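Side-chain contacts in helicase of the snf2/rad54 family (Sulfolobus solfataricus, PDB 1Z5Z), which probably couples ATP hydrolysis to movement along duplex DNA, as a SWI2/SNF2-family ATPase to whose core this C-terminal domain belongs: residues Ser157-Gln160 against Ser164-Phe167; Ile168-Lys173 against Phe177-Thr182. One frame throughout, in Å; residues are numbered along the deposited sequence.

Interaction 1: residues Ser157-Gln160 against Ser164-Phe167; sequences SKFQ and SVKF
The ring of F159 meets the backbone where the loop 164-166 runs into strand 167-171. Its CD2 comes to 3.5 Å from the carbonyl O of F167, approached obliquely, while the carbonyl O of K166 lies at the ring edge, near its plane, 4.2 Å from CE2. V165 fills the angle beside the ring: its CG1 is 4.1 Å from CD2 of F159, and its CG2 sits 3.7 Å from CG of K158. A short branched valine suits this spot, since one methyl serves each neighbour. K158 crosses V165 at about a right angle, lending its methylenes to the apolar contact while its NZ reaches a salt bridge with E139. With CG of F159 anti to the backbone N, chi1 179° carries the ring from the helix to the main chain of K166 and F167. K114, just before strand 115-119, makes a cation-pi contact with it, and the K114 NZ also hydrogen-bonds the O of F159. Replacing F159 by an alanine removes the ring, which would probably open a gap beside V165 and leave the ammonium of K114 without its aromatic partner. This is the helix-to-strand return of a RecA-like alpha/beta domain, in which helix 149-161 turns back through a short loop into the parallel strand 167-171.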
ATOM      1  N   SER A 157      19.578   7.671 -11.010  1.00 41.58           N
ATOM      2  CA  SER A 157      21.028   7.760 -10.965  1.00 44.55           C
ATOM      3  C   SER A 157      21.419   8.358  -9.611  1.00 44.94           C
ATOM      4  O   SER A 157      22.341   7.884  -8.920  1.00 43.28           O
ATOM      5  CB  SER A 157      21.507   8.641 -12.135  1.00 44.36           C
ATOM      6  OG  SER A 157      22.778   9.199 -11.867  1.00 54.18           O
ATOM      7  N   LYS A 158      20.682   9.382  -9.206  1.00 45.04           N
ATOM      8  CA  LYS A 158      20.976  10.007  -7.941  1.00 45.37           C
ATOM      9  C   LYS A 158      20.839   9.035  -6.764  1.00 45.69           C
ATOM     10  O   LYS A 158      21.661   9.049  -5.839  1.00 45.88           O
ATOM     11  CB  LYS A 158      20.076  11.198  -7.714  1.00 48.38           C
ATOM     12  CG  LYS A 158      20.318  11.860  -6.386  1.00 55.29           C
ATOM     13  CD  LYS A 158      19.230  12.868  -6.044  1.00 63.08           C
ATOM     14  CE  LYS A 158      19.257  14.097  -6.936  1.00 64.93           C
ATOM     15  NZ  LYS A 158      18.132  15.014  -6.599  1.00 68.89           N
ATOM     16  N   PHE A 159      19.816   8.185  -6.778  1.00 41.40           N
ATOM     17  CA  PHE A 159      19.643   7.259  -5.662  1.00 38.95           C
ATOM     18  C   PHE A 159      20.658   6.139  -5.740  1.00 39.30           C
ATOM     19  O   PHE A 159      21.187   5.728  -4.733  1.00 37.73           O
ATOM     20  CB  PHE A 159      18.234   6.650  -5.650  1.00 34.97           C
ATOM     21  CG  PHE A 159      18.007   5.653  -4.530  1.00 30.26           C
ATOM     22  CD1 PHE A 159      18.134   4.289  -4.761  1.00 32.73           C
ATOM     23  CD2 PHE A 159      17.705   6.081  -3.237  1.00 33.14           C
ATOM     24  CE1 PHE A 159      17.964   3.355  -3.716  1.00 29.14           C
ATOM     25  CE2 PHE A 159      17.536   5.161  -2.178  1.00 31.22           C
ATOM     26  CZ  PHE A 159      17.666   3.796  -2.424  1.00 31.62           C
ATOM     27  N   GLN A 160      20.910   5.643  -6.944  1.00 40.60           N
ATOM     28  CA  GLN A 160      21.826   4.536  -7.131  1.00 44.39           C
ATOM     29  C   GLN A 160      23.296   4.856  -6.884  1.00 48.63           C
ATOM     30  O   GLN A 160      24.042   3.988  -6.447  1.00 47.73           O
ATOM     31  CB  GLN A 160      21.699   3.994  -8.556  1.00 41.75           C
ATOM     32  CG  GLN A 160      20.451   3.187  -8.853  1.00 42.24           C
ATOM     33  CD  GLN A 160      20.455   1.823  -8.181  1.00 43.72           C
ATOM     34  OE1 GLN A 160      20.020   1.659  -7.028  1.00 38.61           O
ATOM     35  NE2 GLN A 160      20.958   0.828  -8.907  1.00 44.16           N
ATOM     36  N   SER A 164      24.803   9.223   0.108  1.00 58.85           N
ATOM     37  CA  SER A 164      24.200  10.199   0.977  1.00 58.64           C
ATOM     38  C   SER A 164      22.682  10.117   0.870  1.00 56.97           C
ATOM     39  O   SER A 164      22.017  10.062   1.894  1.00 59.05           O
ATOM     40  CB  SER A 164      24.711  11.584   0.625  1.00 58.15           C
ATOM     41  OG  SER A 164      26.014  11.756   1.168  1.00 68.45           O
ATOM     42  N   VAL A 165      22.153  10.108  -0.364  1.00 54.24           N
ATOM     43  CA  VAL A 165      20.702  10.019  -0.628  1.00 47.05           C
ATOM     44  C   VAL A 165      20.230   8.739   0.017  1.00 44.13           C
ATOM     45  O   VAL A 165      20.504   7.622  -0.431  1.00 45.78           O
ATOM     46  CB  VAL A 165      20.406   9.994  -2.144  1.00 47.31           C
ATOM     47  CG1 VAL A 165      18.903   9.963  -2.416  1.00 44.35           C
ATOM     48  CG2 VAL A 165      21.026  11.216  -2.789  1.00 49.73           C
ATOM     49  N   LYS A 166      19.519   8.909   1.108  1.00 39.85           N
ATOM     50  CA  LYS A 166      19.052   7.790   1.882  1.00 37.03           C
ATOM     51  C   LYS A 166      17.696   7.208   1.523  1.00 36.02           C
ATOM     52  O   LYS A 166      17.405   6.094   1.941  1.00 33.88           O
ATOM     53  CB  LYS A 166      19.027   8.223   3.350  1.00 38.32           C
ATOM     54  CG  LYS A 166      20.429   8.412   3.915  1.00 47.60           C
ATOM     55  CD  LYS A 166      21.143   7.068   3.976  1.00 48.64           C
ATOM     56  CE  LYS A 166      22.576   7.208   4.458  1.00 53.43           C
ATOM     57  NZ  LYS A 166      23.066   5.904   4.958  1.00 50.35           N
ATOM     58  N   PHE A 167      16.881   7.969   0.778  1.00 33.15           N
ATOM     59  CA  PHE A 167      15.519   7.580   0.443  1.00 33.46           C
ATOM     60  C   PHE A 167      15.137   7.776  -1.012  1.00 32.99           C
ATOM     61  O   PHE A 167      15.755   8.552  -1.772  1.00 30.50           O
ATOM     62  CB  PHE A 167      14.498   8.420   1.245  1.00 31.95           C
ATOM     63  CG  PHE A 167      14.650   8.357   2.733  1.00 34.67           C
ATOM     64  CD1 PHE A 167      15.494   9.251   3.407  1.00 37.04           C
ATOM     65  CD2 PHE A 167      13.959   7.407   3.471  1.00 34.61           C
ATOM     66  CE1 PHE A 167      15.648   9.196   4.800  1.00 34.07           C
ATOM     67  CE2 PHE A 167      14.103   7.337   4.853  1.00 32.91           C
ATOM     68  CZ  PHE A 167      14.954   8.235   5.525  1.00 35.70           C
TER

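Interaction 2: residues Ile168-Lys173 against Phe177-Thr182; sequences IVLSVK and FGINLT
V172 and F177 mark the close end of two segments that run nearly antiparallel, their end-to-end directions 163° apart. Their CA atoms are 6.3 Å apart there, whereas those of I168 and L181 are separated by 9.6 Å, so the chain doubles back along its own strand and the two diverge. Side chains rather than backbone bonds join the two. At the close end CG1 of V172 rests 3.3 Å from the carbonyl O of F177; being anti to the backbone N (chi1 -175°), this methyl is brought against the returning main chain, and G178, without a side chain, adds little bulk beside it. Farther along, L170 and I179 cross at about a right angle, and CD2 of L170 presses to 3.3 Å from CG2 of I179, closer than two methyls normally sit, so the packing here is tight. L181 closes the wide end: its CD1 meets CG2 of I168 at 3.8 Å and CD1 of L170 at 4.0 Å, tip to tip in both cases. Leucine suits this position because its long, forked chain spans the wider gap, while beta-branched I168 suits the extended strand, and V172, just past its end, presents a compact methyl to the returning chain. Strand 167-171 lies between strands 115-119 and 142-143 of the parallel sheet; I168, L170, V172 and I179 also pack on strand 115-119, through A116 or F118. Helix 149-161 covers the same apolar layer, with I155 against I168, I156 against I179, and Q160 against L181.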
ATOM      1  N   ILE A 168      14.108   7.034  -1.390  1.00 30.30           N
ATOM      2  CA  ILE A 168      13.470   7.205  -2.696  1.00 29.01           C
ATOM      3  C   ILE A 168      12.044   6.689  -2.543  1.00 29.20           C
ATOM      4  O   ILE A 168      11.827   5.649  -1.941  1.00 32.92           O
ATOM      5  CB  ILE A 168      14.202   6.476  -3.858  1.00 29.84           C
ATOM      6  CG1 ILE A 168      13.493   6.819  -5.175  1.00 25.94           C
ATOM      7  CG2 ILE A 168      14.284   4.943  -3.615  1.00 31.12           C
ATOM      8  CD1 ILE A 168      14.407   6.693  -6.407  1.00 29.92           C
ATOM      9  N   VAL A 169      11.060   7.428  -3.049  1.00 31.37           N
ATOM     10  CA  VAL A 169       9.671   6.986  -2.946  1.00 28.71           C
ATOM     11  C   VAL A 169       9.227   6.732  -4.378  1.00 28.25           C
ATOM     12  O   VAL A 169       9.596   7.475  -5.296  1.00 26.61           O
ATOM     13  CB  VAL A 169       8.759   8.049  -2.242  1.00 29.86           C
ATOM     14  CG1 VAL A 169       7.322   7.615  -2.314  1.00 28.95           C
ATOM     15  CG2 VAL A 169       9.150   8.210  -0.756  1.00 31.03           C
ATOM     16  N   LEU A 170       8.502   5.638  -4.573  1.00 28.06           N
ATOM     17  CA  LEU A 170       8.032   5.270  -5.911  1.00 28.89           C
ATOM     18  C   LEU A 170       6.555   4.954  -5.892  1.00 30.42           C
ATOM     19  O   LEU A 170       6.076   4.198  -5.046  1.00 28.99           O
ATOM     20  CB  LEU A 170       8.756   4.015  -6.411  1.00 28.08           C
ATOM     21  CG  LEU A 170      10.293   4.094  -6.478  1.00 29.81           C
ATOM     22  CD1 LEU A 170      10.951   3.539  -5.179  1.00 27.55           C
ATOM     23  CD2 LEU A 170      10.712   3.289  -7.658  1.00 32.47           C
ATOM     24  N   SER A 171       5.815   5.544  -6.810  1.00 30.42           N
ATOM     25  CA  SER A 171       4.417   5.218  -6.857  1.00 31.48           C
ATOM     26  C   SER A 171       4.295   4.523  -8.184  1.00 31.16           C
ATOM     27  O   SER A 171       4.675   5.088  -9.212  1.00 30.76           O
ATOM     28  CB  SER A 171       3.557   6.477  -6.824  1.00 36.71           C
ATOM     29  OG  SER A 171       3.414   6.998  -8.128  1.00 45.92           O
ATOM     30  N   VAL A 172       3.856   3.272  -8.154  1.00 31.71           N
ATOM     31  CA  VAL A 172       3.668   2.483  -9.371  1.00 34.70           C
ATOM     32  C   VAL A 172       2.164   2.274  -9.508  1.00 35.49           C
ATOM     33  O   VAL A 172       1.564   1.522  -8.731  1.00 37.72           O
ATOM     34  CB  VAL A 172       4.382   1.098  -9.264  1.00 34.45           C
ATOM     35  CG1 VAL A 172       4.260   0.353 -10.601  1.00 38.44           C
ATOM     36  CG2 VAL A 172       5.876   1.287  -8.865  1.00 34.75           C
ATOM     37  N   LYS A 173       1.552   2.958 -10.464  1.00 38.25           N
ATOM     38  CA  LYS A 173       0.105   2.841 -10.690  1.00 44.48           C
ATOM     39  C   LYS A 173      -0.215   1.481 -11.284  1.00 45.91           C
ATOM     40  O   LYS A 173       0.685   0.749 -11.656  1.00 44.97           O
ATOM     41  CB  LYS A 173      -0.393   3.929 -11.657  1.00 44.80           C
ATOM     42  CG  LYS A 173      -0.605   5.321 -11.042  1.00 49.44           C
ATOM     43  CD  LYS A 173      -0.980   6.299 -12.155  1.00 46.70           C
ATOM     44  N   PHE A 177       5.001  -0.305 -14.084  1.00 47.43           N
ATOM     45  CA  PHE A 177       5.921  -1.383 -13.761  1.00 44.68           C
ATOM     46  C   PHE A 177       6.863  -0.983 -12.636  1.00 45.02           C
ATOM     47  O   PHE A 177       7.089   0.218 -12.383  1.00 43.35           O
ATOM     48  CB  PHE A 177       6.706  -1.749 -15.020  1.00 44.83           C
ATOM     49  CG  PHE A 177       5.822  -1.979 -16.217  1.00 44.48           C
ATOM     50  CD1 PHE A 177       5.313  -3.247 -16.480  1.00 43.47           C
ATOM     51  CD2 PHE A 177       5.431  -0.902 -17.031  1.00 44.63           C
ATOM     52  CE1 PHE A 177       4.415  -3.466 -17.536  1.00 45.31           C
ATOM     53  CE2 PHE A 177       4.533  -1.097 -18.090  1.00 47.35           C
ATOM     54  CZ  PHE A 177       4.017  -2.395 -18.349  1.00 44.77           C
ATOM     55  N   GLY A 178       7.404  -1.989 -11.959  1.00 41.12           N
ATOM     56  CA  GLY A 178       8.337  -1.719 -10.887  1.00 40.74           C
ATOM     57  C   GLY A 178       9.699  -1.398 -11.473  1.00 42.77           C
ATOM     58  O   GLY A 178       9.840  -1.186 -12.704  1.00 38.73           O
ATOM     59  N   ILE A 179      10.691  -1.347 -10.585  1.00 38.85           N
ATOM     60  CA  ILE A 179      12.082  -1.068 -10.944  1.00 39.95           C
ATOM     61  C   ILE A 179      12.941  -1.807  -9.913  1.00 38.92           C
ATOM     62  O   ILE A 179      12.500  -2.063  -8.794  1.00 40.24           O
ATOM     63  CB  ILE A 179      12.363   0.440 -10.880  1.00 40.37           C
ATOM     64  CG1 ILE A 179      13.775   0.752 -11.326  1.00 44.30           C
ATOM     65  CG2 ILE A 179      12.206   0.933  -9.445  1.00 43.83           C
ATOM     66  CD1 ILE A 179      13.944   2.223 -11.711  1.00 47.26           C
ATOM     67  N   ASN A 180      14.163  -2.147 -10.282  1.00 37.30           N
ATOM     68  CA  ASN A 180      15.042  -2.865  -9.372  1.00 36.60           C
ATOM     69  C   ASN A 180      16.195  -1.951  -8.981  1.00 34.47           C
ATOM     70  O   ASN A 180      17.199  -1.876  -9.677  1.00 35.04           O
ATOM     71  CB  ASN A 180      15.534  -4.170 -10.048  1.00 38.45           C
ATOM     72  CG  ASN A 180      16.585  -4.900  -9.225  1.00 41.48           C
ATOM     73  OD1 ASN A 180      16.612  -4.785  -8.008  1.00 42.47           O
ATOM     74  ND2 ASN A 180      17.450  -5.658  -9.893  1.00 40.42           N
ATOM     75  N   LEU A 181      16.036  -1.245  -7.861  1.00 34.05           N
ATOM     76  CA  LEU A 181      17.053  -0.303  -7.399  1.00 39.46           C
ATOM     77  C   LEU A 181      18.047  -1.068  -6.528  1.00 40.83           C
ATOM     78  O   LEU A 181      17.829  -1.206  -5.340  1.00 40.94           O
ATOM     79  CB  LEU A 181      16.386   0.832  -6.604  1.00 38.37           C
ATOM     80  CG  LEU A 181      15.499   1.743  -7.469  1.00 41.39           C
ATOM     81  CD1 LEU A 181      14.555   2.549  -6.602  1.00 42.39           C
ATOM     82  CD2 LEU A 181      16.395   2.641  -8.332  1.00 39.95           C
ATOM     83  N   THR A 182      19.125  -1.556  -7.136  1.00 41.92           N
ATOM     84  CA  THR A 182      20.126  -2.351  -6.422  1.00 43.26           C
ATOM     85  C   THR A 182      20.843  -1.654  -5.269  1.00 43.63           C
ATOM     86  O   THR A 182      21.400  -2.317  -4.386  1.00 40.32           O
ATOM     87  CB  THR A 182      21.184  -2.886  -7.390  1.00 43.12           C
ATOM     88  OG1 THR A 182      21.652  -1.809  -8.190  1.00 42.23           O
ATOM     89  CG2 THR A 182      20.582  -3.953  -8.312  1.00 44.80           C
TER

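In the fold
Interaction 1 comes first along the chain and interaction 2 follows it in one run: helix 149-161, strand 167-171, then the loop leading toward strand 186-189. Their centres are about 13 Å apart, both within the helicase conserved C-terminal domain. They touch directly. CE2 of F159 packs 3.6 Å from CG2 of I168, and NE2 of Q160 probably hydrogen-bonds OG1 of T182 at 2.8 Å. The helix is thus tied both to the strand that follows it and to the loop beyond, so helix, strand and loop pack as one unit at the parallel sheet of this RecA-like half of the ATPase core.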